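Local atomic coordinates of glycosyl transferases group 1 family protein (Francisella tularensis subsp. tularensis, PDB entry 5I45), a protein that probably transfers sugar residues as a group 1 glycosyltransferase of the GT-B class, the chain described here being its C-terminal domain. Residues V10-A14 with P106-R110; T62-E68 with Q92-F98; M132-A137 with I184-Y189. All coordinates share one frame; numbering follows the deposited sequence. Where two conformers were deposited one is given.

Contact 1 (V10-A14 with P106-R110); sequences VFYPA and PSWYR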
loop_
_atom_site.group_PDB
_atom_site.type_symbol
_atom_site.label_atom_id
_atom_site.label_comp_id
_atom_site.label_asym_id
_atom_site.label_seq_id
_atom_site.Cartn_x
_atom_site.Cartn_y
_atom_site.Cartn_z
ATOM N N VAL A 10 -9.536 -5.248 14.880
ATOM C CA VAL A 10 -9.315 -6.045 13.652
ATOM C C VAL A 10 -8.040 -5.576 12.966
ATOM O O VAL A 10 -7.210 -6.382 12.557
ATOM C CB VAL A 10 -10.521 -5.952 12.685
ATOM C CG1 VAL A 10 -10.235 -6.633 11.345
ATOM C CG2 VAL A 10 -11.749 -6.572 13.339
ATOM N N PHE A 11 -7.896 -4.263 12.852
ATOM C CA PHE A 11 -6.737 -3.642 12.198
ATOM C C PHE A 11 -5.854 -3.073 13.285
ATOM O O PHE A 11 -6.258 -2.144 14.012
ATOM C CB PHE A 11 -7.182 -2.563 11.212
ATOM C CG PHE A 11 -8.042 -3.100 10.112
ATOM C CD1 PHE A 11 -7.469 -3.676 8.978
ATOM C CD2 PHE A 11 -9.415 -3.066 10.221
ATOM C CE1 PHE A 11 -8.263 -4.219 7.982
ATOM C CE2 PHE A 11 -10.221 -3.589 9.213
ATOM C CZ PHE A 11 -9.635 -4.160 8.088
ATOM N N TYR A 12 -4.656 -3.624 13.408
ATOM C CA TYR A 12 -3.705 -3.262 14.457
ATOM C C TYR A 12 -2.315 -3.768 14.035
ATOM O O TYR A 12 -2.229 -4.659 13.191
ATOM C CB TYR A 12 -4.122 -3.865 15.825
ATOM C CG TYR A 12 -4.288 -5.378 15.810
ATOM C CD1 TYR A 12 -3.187 -6.218 15.913
ATOM C CD2 TYR A 12 -5.538 -5.955 15.660
ATOM C CE1 TYR A 12 -3.331 -7.596 15.876
ATOM C CE2 TYR A 12 -5.694 -7.330 15.631
ATOM C CZ TYR A 12 -4.580 -8.142 15.735
ATOM O OH TYR A 12 -4.686 -9.520 15.689
ATOM N N PRO A 13 -1.237 -3.231 14.626
ATOM C CA PRO A 13 0.125 -3.630 14.280
ATOM C C PRO A 13 0.504 -5.004 14.819
ATOM O O PRO A 13 0.037 -5.394 15.867
ATOM C CB PRO A 13 0.995 -2.569 14.951
ATOM C CG PRO A 13 0.071 -1.481 15.381
ATOM C CD PRO A 13 -1.256 -2.108 15.576
ATOM N N ALA A 14 1.337 -5.734 14.081
ATOM C CA ALA A 14 1.886 -6.962 14.630
ATOM C C ALA A 14 3.002 -6.644 15.624
ATOM O O ALA A 14 3.552 -5.559 15.636
ATOM C CB ALA A 14 2.445 -7.798 13.527
ATOM N N PRO A 106 -6.487 -8.063 6.991
ATOM C CA PRO A 106 -5.807 -7.450 8.165
ATOM C C PRO A 106 -4.367 -7.966 8.361
ATOM O O PRO A 106 -3.449 -7.189 8.699
ATOM C CB PRO A 106 -6.721 -7.830 9.339
ATOM C CG PRO A 106 -8.079 -7.972 8.713
ATOM C CD PRO A 106 -7.862 -8.513 7.332
ATOM N N SER A 107 -4.138 -9.252 8.081
ATOM C CA SER A 107 -2.796 -9.797 8.234
ATOM C C SER A 107 -1.836 -9.195 7.219
ATOM O O SER A 107 -0.637 -9.117 7.487
ATOM C CB SER A 107 -2.768 -11.342 8.105
ATOM O OG SER A 107 -3.002 -11.770 6.796
ATOM N N TRP A 108 -2.338 -8.844 6.040
ATOM C CA TRP A 108 -1.470 -8.213 5.046
ATOM C C TRP A 108 -1.026 -6.847 5.503
ATOM O O TRP A 108 0.133 -6.506 5.383
ATOM C CB TRP A 108 -2.119 -8.126 3.652
ATOM C CG TRP A 108 -1.875 -9.335 2.846
ATOM C CD1 TRP A 108 -2.754 -10.319 2.543
ATOM C CD2 TRP A 108 -0.625 -9.726 2.285
ATOM N NE1 TRP A 108 -2.149 -11.277 1.783
ATOM C CE2 TRP A 108 -0.834 -10.945 1.616
ATOM C CE3 TRP A 108 0.645 -9.152 2.264
ATOM C CZ2 TRP A 108 0.192 -11.614 0.941
ATOM C CZ3 TRP A 108 1.660 -9.823 1.583
ATOM C CH2 TRP A 108 1.422 -11.012 0.941
ATOM N N TYR A 109 -1.929 -6.054 6.066
ATOM C CA TYR A 109 -1.508 -4.751 6.570
ATOM C C TYR A 109 -0.394 -4.921 7.596
ATOM O O TYR A 109 0.571 -4.148 7.607
ATOM C CB TYR A 109 -2.657 -3.969 7.182
ATOM C CG TYR A 109 -3.629 -3.409 6.182
ATOM C CD1 TYR A 109 -3.280 -2.333 5.391
ATOM C CD2 TYR A 109 -4.895 -3.942 6.033
ATOM C CE1 TYR A 109 -4.174 -1.776 4.513
ATOM C CE2 TYR A 109 -5.786 -3.396 5.128
ATOM C CZ TYR A 109 -5.407 -2.313 4.386
ATOM O OH TYR A 109 -6.289 -1.749 3.486
ATOM N N ARG A 110 -0.515 -5.958 8.421
ATOM C CA ARG A 110 0.497 -6.228 9.457
ATOM C C ARG A 110 1.863 -6.625 8.919
ATOM O O ARG A 110 2.859 -6.549 9.632
ATOM C CB ARG A 110 -0.017 -7.299 10.427
ATOM C CG ARG A 110 -0.994 -6.744 11.422
ATOM C CD ARG A 110 -1.338 -7.727 12.527
ATOM N NE ARG A 110 -2.367 -8.693 12.148
ATOM C CZ ARG A 110 -3.677 -8.446 12.157
ATOM N NH1 ARG A 110 -4.150 -7.225 12.483
ATOM N NH2 ARG A 110 -4.524 -9.421 11.817
HETATM O O HOH W 1 -7.402 -9.099 12.478
HETATM O O HOH W 2 -4.208 -4.936 10.460
HETATM O O HOH W 3 2.643 -4.879 11.827
#
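NH1 of Arg110 is gripped by two backbone carbonyls of the loop 10-14: it donates to Val10 O at 3.2 Å and to Tyr12 O at 3.3 Å. Both bonds are nearly straight, and both oxygens lie in the guanidinium plane, the direction in which its N-H bonds point. Water 1 extends the grip, accepting from Arg110 NH2 and donating to Val10 O at 2.7 Å. The same guanidinium lies flat on the Tyr12 ring, its plane turned only 16° from that of the ring and NH1 sitting over the ring centre. With Arg110 CZ 4.1 Å from the ring centroid, this is both a stack and a cation-pi pair. The arginine chain runs extended through CG to CD and then bends about the CG-CD bond (chi3 -82°), which carries the flat group onto one face of the tyrosine ring. The opposite face of the guanidinium is met by Pro106 O, so the group is sandwiched between ring and helix carbonyl. Arginine suits this place because one group can bond in its plane and stack over its face.

Apolar groups close the other end. Pro106 CG meets both Val10 CG1, at 3.7 Å, and Phe11 CE1 from one side, while Val10 CG1 also sits over a face of the Phe11 ring. Phe11 CE1 also touches Tyr109 CE2, the two rings standing obliquely with planes at 77°. Beyond these segments, Phe11 rests on Glu130 and Ala133 of helix 126-133, while Tyr109 stacks on Phe35. Two more waters link the backbones, water 2 joining Tyr12 N to Pro106 O and water 3 joining Ala14 N to Arg110 O. The bonds and stack of Arg110 thereby pin the loop before helix 17-23 to helix 104-111 of the Rossmann-like C-terminal domain of a GT-B glycosyltransferase.

Contact 2 (T62-E68 with Q92-F98); sequences TAVVIGE and QIIFIGF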
loop_
_atom_site.group_PDB
_atom_site.type_symbol
_atom_site.label_atom_id
_atom_site.label_comp_id
_atom_site.label_asym_id
_atom_site.label_seq_id
_atom_site.Cartn_x
_atom_site.Cartn_y
_atom_site.Cartn_z
ATOM N N THR A 62 9.712 -5.308 -1.891
ATOM C CA THR A 62 8.771 -5.999 -2.775
ATOM C C THR A 62 7.431 -5.297 -2.716
ATOM O O THR A 62 7.018 -4.873 -1.661
ATOM C CB THR A 62 8.639 -7.451 -2.311
ATOM O OG1 THR A 62 9.893 -8.077 -2.523
ATOM C CG2 THR A 62 7.533 -8.213 -3.047
ATOM N N ALA A 63 6.771 -5.165 -3.852
ATOM C CA ALA A 63 5.447 -4.604 -3.936
ATOM C C ALA A 63 4.453 -5.726 -4.158
ATOM O O ALA A 63 4.710 -6.606 -4.990
ATOM C CB ALA A 63 5.363 -3.604 -5.085
ATOM N N VAL A 64 3.305 -5.662 -3.483
ATOM C CA VAL A 64 2.237 -6.633 -3.623
ATOM C C VAL A 64 0.938 -5.942 -3.969
ATOM O O VAL A 64 0.594 -4.884 -3.420
ATOM C CB VAL A 64 2.054 -7.557 -2.379
ATOM C CG1 VAL A 64 3.237 -8.481 -2.223
ATOM C CG2 VAL A 64 1.834 -6.779 -1.106
ATOM N N VAL A 65 0.215 -6.536 -4.909
ATOM C CA VAL A 65 -1.102 -6.052 -5.274
ATOM C C VAL A 65 -2.084 -7.052 -4.643
ATOM O O VAL A 65 -2.095 -8.253 -5.026
ATOM C CB VAL A 65 -1.268 -6.026 -6.784
ATOM C CG1 VAL A 65 -2.684 -5.597 -7.148
ATOM C CG2 VAL A 65 -0.235 -5.094 -7.406
ATOM N N ILE A 66 -2.838 -6.580 -3.657
ATOM C CA ILE A 66 -3.796 -7.378 -2.891
ATOM C C ILE A 66 -5.192 -7.065 -3.414
ATOM O O ILE A 66 -5.768 -6.042 -3.065
ATOM C CB ILE A 66 -3.737 -7.038 -1.372
ATOM C CG1 ILE A 66 -2.289 -7.071 -0.853
ATOM C CG2 ILE A 66 -4.644 -7.967 -0.568
ATOM C CD1 ILE A 66 -1.637 -8.428 -0.988
ATOM N N GLY A 67 -5.703 -7.909 -4.302
ATOM C CA GLY A 67 -7.047 -7.725 -4.872
ATOM C C GLY A 67 -7.107 -8.435 -6.209
ATOM O O GLY A 67 -6.117 -9.058 -6.645
ATOM N N GLU A 68 -8.242 -8.356 -6.874
ATOM C CA GLU A 68 -8.344 -8.981 -8.178
ATOM C C GLU A 68 -9.023 -8.099 -9.174
ATOM O O GLU A 68 -9.647 -7.091 -8.836
ATOM C CB GLU A 68 -9.032 -10.343 -8.100
ATOM C CG GLU A 68 -8.152 -11.386 -7.424
ATOM C CD GLU A 68 -8.547 -12.809 -7.744
ATOM O OE1 GLU A 68 -9.679 -13.040 -8.217
ATOM O OE2 GLU A 68 -7.714 -13.707 -7.510
ATOM N N GLN A 92 10.018 -8.953 -7.605
ATOM C CA GLN A 92 9.784 -7.852 -6.679
ATOM C C GLN A 92 8.398 -7.234 -6.773
ATOM O O GLN A 92 8.089 -6.383 -5.968
ATOM C CB GLN A 92 10.841 -6.760 -6.869
ATOM C CG GLN A 92 12.215 -7.139 -6.352
ATOM C CD GLN A 92 13.197 -5.980 -6.494
ATOM O OE1 GLN A 92 13.230 -5.052 -5.657
ATOM N NE2 GLN A 92 13.950 -6.000 -7.550
ATOM N N ILE A 93 7.586 -7.613 -7.753
ATOM C CA ILE A 93 6.229 -7.060 -7.924
ATOM C C ILE A 93 5.327 -8.244 -8.151
ATOM O O ILE A 93 5.394 -8.867 -9.195
ATOM C CB ILE A 93 6.135 -6.042 -9.056
ATOM C CG1 ILE A 93 7.159 -4.932 -8.816
ATOM C CG2 ILE A 93 4.733 -5.454 -9.102
ATOM C CD1 ILE A 93 7.321 -3.953 -9.963
ATOM N N ILE A 94 4.474 -8.537 -7.160
ATOM C CA ILE A 94 3.701 -9.791 -7.046
ATOM C C ILE A 94 2.198 -9.537 -6.916
ATOM O O ILE A 94 1.779 -8.757 -6.059
ATOM C CB ILE A 94 4.126 -10.556 -5.744
ATOM C CG1 ILE A 94 5.653 -10.726 -5.629
ATOM C CG2 ILE A 94 3.414 -11.884 -5.588
ATOM C CD1 ILE A 94 6.257 -11.671 -6.617
ATOM N N PHE A 95 1.395 -10.190 -7.743
ATOM C CA PHE A 95 -0.057 -10.084 -7.668
ATOM C C PHE A 95 -0.503 -11.244 -6.820
ATOM O O PHE A 95 -0.323 -12.412 -7.202
ATOM C CB PHE A 95 -0.640 -10.183 -9.078
ATOM C CG PHE A 95 -0.399 -8.957 -9.893
ATOM C CD1 PHE A 95 0.802 -8.763 -10.570
ATOM C CD2 PHE A 95 -1.380 -7.972 -9.973
ATOM C CE1 PHE A 95 1.006 -7.594 -11.305
ATOM C CE2 PHE A 95 -1.172 -6.825 -10.716
ATOM C CZ PHE A 95 0.020 -6.637 -11.359
ATOM N N ILE A 96 -1.072 -10.942 -5.663
ATOM C CA ILE A 96 -1.501 -11.986 -4.717
ATOM C C ILE A 96 -2.846 -12.564 -5.125
ATOM O O ILE A 96 -3.702 -11.869 -5.632
ATOM C CB ILE A 96 -1.510 -11.394 -3.285
ATOM C CG1 ILE A 96 -0.092 -10.954 -2.906
ATOM C CG2 ILE A 96 -2.094 -12.381 -2.268
ATOM C CD1 ILE A 96 0.947 -12.048 -2.858
ATOM N N GLY A 97 -3.006 -13.868 -4.937
ATOM C CA GLY A 97 -4.259 -14.546 -5.274
ATOM C C GLY A 97 -5.355 -14.271 -4.258
ATOM O O GLY A 97 -5.073 -14.026 -3.081
ATOM N N PHE A 98 -6.610 -14.313 -4.716
ATOM C CA PHE A 98 -7.773 -14.093 -3.836
ATOM C C PHE A 98 -7.923 -15.192 -2.788
ATOM O O PHE A 98 -7.686 -16.361 -3.073
ATOM C CB PHE A 98 -9.068 -13.979 -4.669
ATOM C CG PHE A 98 -10.335 -14.338 -3.916
ATOM C CD1 PHE A 98 -10.903 -13.453 -3.003
ATOM C CD2 PHE A 98 -10.972 -15.560 -4.144
ATOM C CE1 PHE A 98 -12.064 -13.790 -2.317
ATOM C CE2 PHE A 98 -12.132 -15.899 -3.463
ATOM C CZ PHE A 98 -12.680 -15.015 -2.550
HETATM O O HOH W 4 -3.605 -9.522 -7.359
HETATM O O HOH W 5 -5.288 -10.628 -3.465
#
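Val65 and Phe95 lie side by side and point the same way from neighbouring parallel strands. Val65 CG2 sits over one face of the phenyl ring of Phe95, 4.2 Å from its centroid, a CH-pi contact, while Val65 CB approaches Phe95 CD2 at 3.7 Å. The first torsion of Phe95 (chi1 -73°) places the ring beside the valine, and the second (chi2 83°) turns its face to the branched methyls. Ala63 and Ile93 share this side of the sheet, where helices 44-57 and 74-86 pack.

On the other side, Ile66 and Ile96 also run alongside each other, Ile66 CD1 reaching Ile96 CG1 at 3.5 Å in the conformer given. Val64 crosses Ile94 at a slant and touches Ile96 CG1 through its CB. Beta-branched residues suit these positions, favouring extended backbone while filling the sheet's faces; Trp108 of helix 104-111 covers Val64, Ile66 and Ile96.

Between the faces, Ala63 N donates to Gln92 O at 2.8 Å, and three further bonds alternate across the strands up to Ile96 N with Val65 O. Further along, Glu68 crosses Phe98 at about a right angle; in the conformer given its OE2 accepts from Phe98 N at 3.1 Å, met from above the carboxylate plane. Gly67 adopts backbone angles that call for glycine. The chemistry implies two parallel strands of a beta-alpha-beta unit joined by regular amide bonding, apolar on both faces, with a carboxylate adding a bond beyond them.

Contact 3 (M132-A137 with I184-Y189); sequences MASKCA and IAQNGY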
loop_
_atom_site.group_PDB
_atom_site.type_symbol
_atom_site.label_atom_id
_atom_site.label_comp_id
_atom_site.label_asym_id
_atom_site.label_seq_id
_atom_site.Cartn_x
_atom_site.Cartn_y
_atom_site.Cartn_z
HETATM N N MSE A 132 -3.159 2.882 8.434
HETATM C CA MSE A 132 -2.662 3.688 9.541
HETATM C C MSE A 132 -2.887 3.029 10.880
HETATM O O MSE A 132 -2.027 3.090 11.753
HETATM C CB MSE A 132 -3.321 5.075 9.479
HETATM C CG MSE A 132 -2.859 5.817 8.216
HETATM SE SE MSE A 132 -4.030 7.309 7.680
HETATM C CE MSE A 132 -3.277 8.718 8.876
ATOM N N ALA A 133 -4.034 2.389 11.050
ATOM C CA ALA A 133 -4.315 1.646 12.291
ATOM C C ALA A 133 -3.327 0.494 12.481
ATOM O O ALA A 133 -3.100 0.068 13.620
ATOM C CB ALA A 133 -5.752 1.150 12.288
ATOM N N SER A 134 -2.765 0.018 11.378
ATOM C CA SER A 134 -1.797 -1.056 11.439
ATOM C C SER A 134 -0.361 -0.554 11.488
ATOM O O SER A 134 0.560 -1.348 11.439
ATOM C CB SER A 134 -1.967 -1.976 10.233
ATOM O OG SER A 134 -3.321 -2.382 10.065
ATOM N N LYS A 135 -0.185 0.763 11.584
ATOM C CA LYS A 135 1.109 1.400 11.620
ATOM C C LYS A 135 1.931 1.201 10.337
ATOM O O LYS A 135 3.151 1.127 10.344
ATOM C CB LYS A 135 1.884 1.046 12.903
ATOM C CG LYS A 135 2.655 2.216 13.487
ATOM C CD LYS A 135 3.331 1.914 14.811
ATOM C CE LYS A 135 2.385 1.716 15.994
ATOM N NZ LYS A 135 3.169 1.561 17.249
ATOM N N CYS A 136 1.215 1.175 9.228
ATOM C CA CYS A 136 1.836 1.252 7.884
ATOM C C CYS A 136 1.997 2.726 7.536
ATOM O O CYS A 136 1.134 3.544 7.868
ATOM C CB CYS A 136 0.946 0.623 6.822
ATOM S SG CYS A 136 0.423 -1.041 7.137
ATOM N N ALA A 137 3.071 3.101 6.848
ATOM C CA ALA A 137 3.187 4.470 6.328
ATOM C C ALA A 137 2.328 4.558 5.077
ATOM O O ALA A 137 2.456 3.679 4.219
ATOM C CB ALA A 137 4.630 4.774 6.016
ATOM N N ILE A 184 6.392 8.883 10.581
ATOM C CA ILE A 184 5.181 9.130 9.803
ATOM C C ILE A 184 4.120 8.082 10.137
ATOM O O ILE A 184 2.987 8.415 10.416
ATOM C CB ILE A 184 5.508 9.083 8.291
ATOM C CG1 ILE A 184 6.348 10.299 7.895
ATOM C CG2 ILE A 184 4.252 8.954 7.431
ATOM C CD1 ILE A 184 5.651 11.611 7.899
ATOM N N ALA A 185 4.554 6.821 10.155
ATOM C CA ALA A 185 3.635 5.707 10.435
ATOM C C ALA A 185 3.029 5.789 11.845
ATOM O O ALA A 185 1.839 5.597 12.020
ATOM C CB ALA A 185 4.310 4.365 10.208
ATOM N N GLN A 186 3.877 6.063 12.828
ATOM C CA GLN A 186 3.423 6.244 14.193
ATOM C C GLN A 186 2.456 7.418 14.296
ATOM O O GLN A 186 1.435 7.322 14.988
ATOM C CB GLN A 186 4.612 6.420 15.100
ATOM C CG GLN A 186 4.246 6.563 16.566
ATOM C CD GLN A 186 3.744 5.276 17.184
ATOM O OE1 GLN A 186 4.414 4.248 17.116
ATOM N NE2 GLN A 186 2.571 5.310 17.794
ATOM N N ASN A 187 2.759 8.533 13.641
ATOM C CA ASN A 187 1.865 9.667 13.694
ATOM C C ASN A 187 0.493 9.317 13.095
ATOM O O ASN A 187 -0.530 9.724 13.621
ATOM C CB ASN A 187 2.453 10.853 12.940
ATOM C CG ASN A 187 3.670 11.463 13.614
ATOM O OD1 ASN A 187 4.438 12.209 12.972
ATOM N ND2 ASN A 187 3.857 11.200 14.893
ATOM N N GLY A 188 0.483 8.575 11.984
ATOM C CA GLY A 188 -0.787 8.137 11.381
ATOM C C GLY A 188 -1.585 7.238 12.329
ATOM O O GLY A 188 -2.788 7.384 12.484
ATOM N N TYR A 189 -0.861 6.314 12.958
ATOM C CA TYR A 189 -1.469 5.436 13.963
ATOM C C TYR A 189 -2.088 6.251 15.123
ATOM O O TYR A 189 -3.233 5.998 15.507
ATOM C CB TYR A 189 -0.406 4.458 14.485
ATOM C CG TYR A 189 -0.886 3.647 15.639
ATOM C CD1 TYR A 189 -0.766 4.114 16.955
ATOM C CD2 TYR A 189 -1.536 2.433 15.429
ATOM C CE1 TYR A 189 -1.258 3.393 18.011
ATOM C CE2 TYR A 189 -2.013 1.694 16.474
ATOM C CZ TYR A 189 -1.900 2.197 17.783
ATOM O OH TYR A 189 -2.397 1.497 18.848
HETATM O O HOH W 6 0.301 5.466 9.680
#
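A Schellman motif ends helix 126-133 here, with Lys135 as its C-prime residue at positive phi, and the turn is laid against helix 178-195 of the C-terminal domain of this probable GT-B enzyme. The polar and aromatic contacts centre on that lysine. Its NZ donates to Gln186 OE1 at 3.0 Å, the two side chains running alongside each other in the same direction. The lysine chain also passes over one face of the Tyr189 ring: CE makes a CH-pi contact 4.0 Å from the centroid, and NZ a longer cation-pi contact at 4.8 Å. A bend at chi3 (-69°) brings these atoms over the ring, so a long flexible side chain can serve both partners. Tyr189 uses its edge as well, since Ala133 O lies in the ring plane 3.4 Å from Tyr189 CD2.

Close apolar packing needs small residues. Ala185 CB fits against Ala137 CB. Gly188 is bare of any side chain, and in the conformer given Met132 CE, of a selenomethionine, comes to 3.6 Å from Gly188 CA. That side chain continues onto Leu191 and Val192 of the same helix. Backbone oxygens add further approaches: Lys135 O meets Ala185 CB, and Met132 O, which accepts from Lys135 N within the motif, also receives a CA-H...O contact from Tyr189 CA at 3.3 Å. Water 6 bridges the two backbones by donating to both Cys136 O and Ala185 O, at 2.8 Å each.

In the fold
Along the chain, contact 2 falls wholly between the two segments of contact 1, and contact 3 follows both. Contact 2 lies at one margin of the parallel sheet, where 93-96 is an outermost strand; helix 104-111, which follows that strand, carries contact 1. Trp108 links these two contacts, whose centres are about 17 Å apart. Contact 3 is about 11 Å from contact 1, centre to centre, and touches it through Tyr109 and Pro13. Contacts 2 and 3, about 21 Å apart between centres, lie on opposite sides of the chain's centre without touching. Helix 104-111 thus connects the sheet margin, the loop 10-14 and the turn after helix 126-133, which in turn packs on helix 178-195.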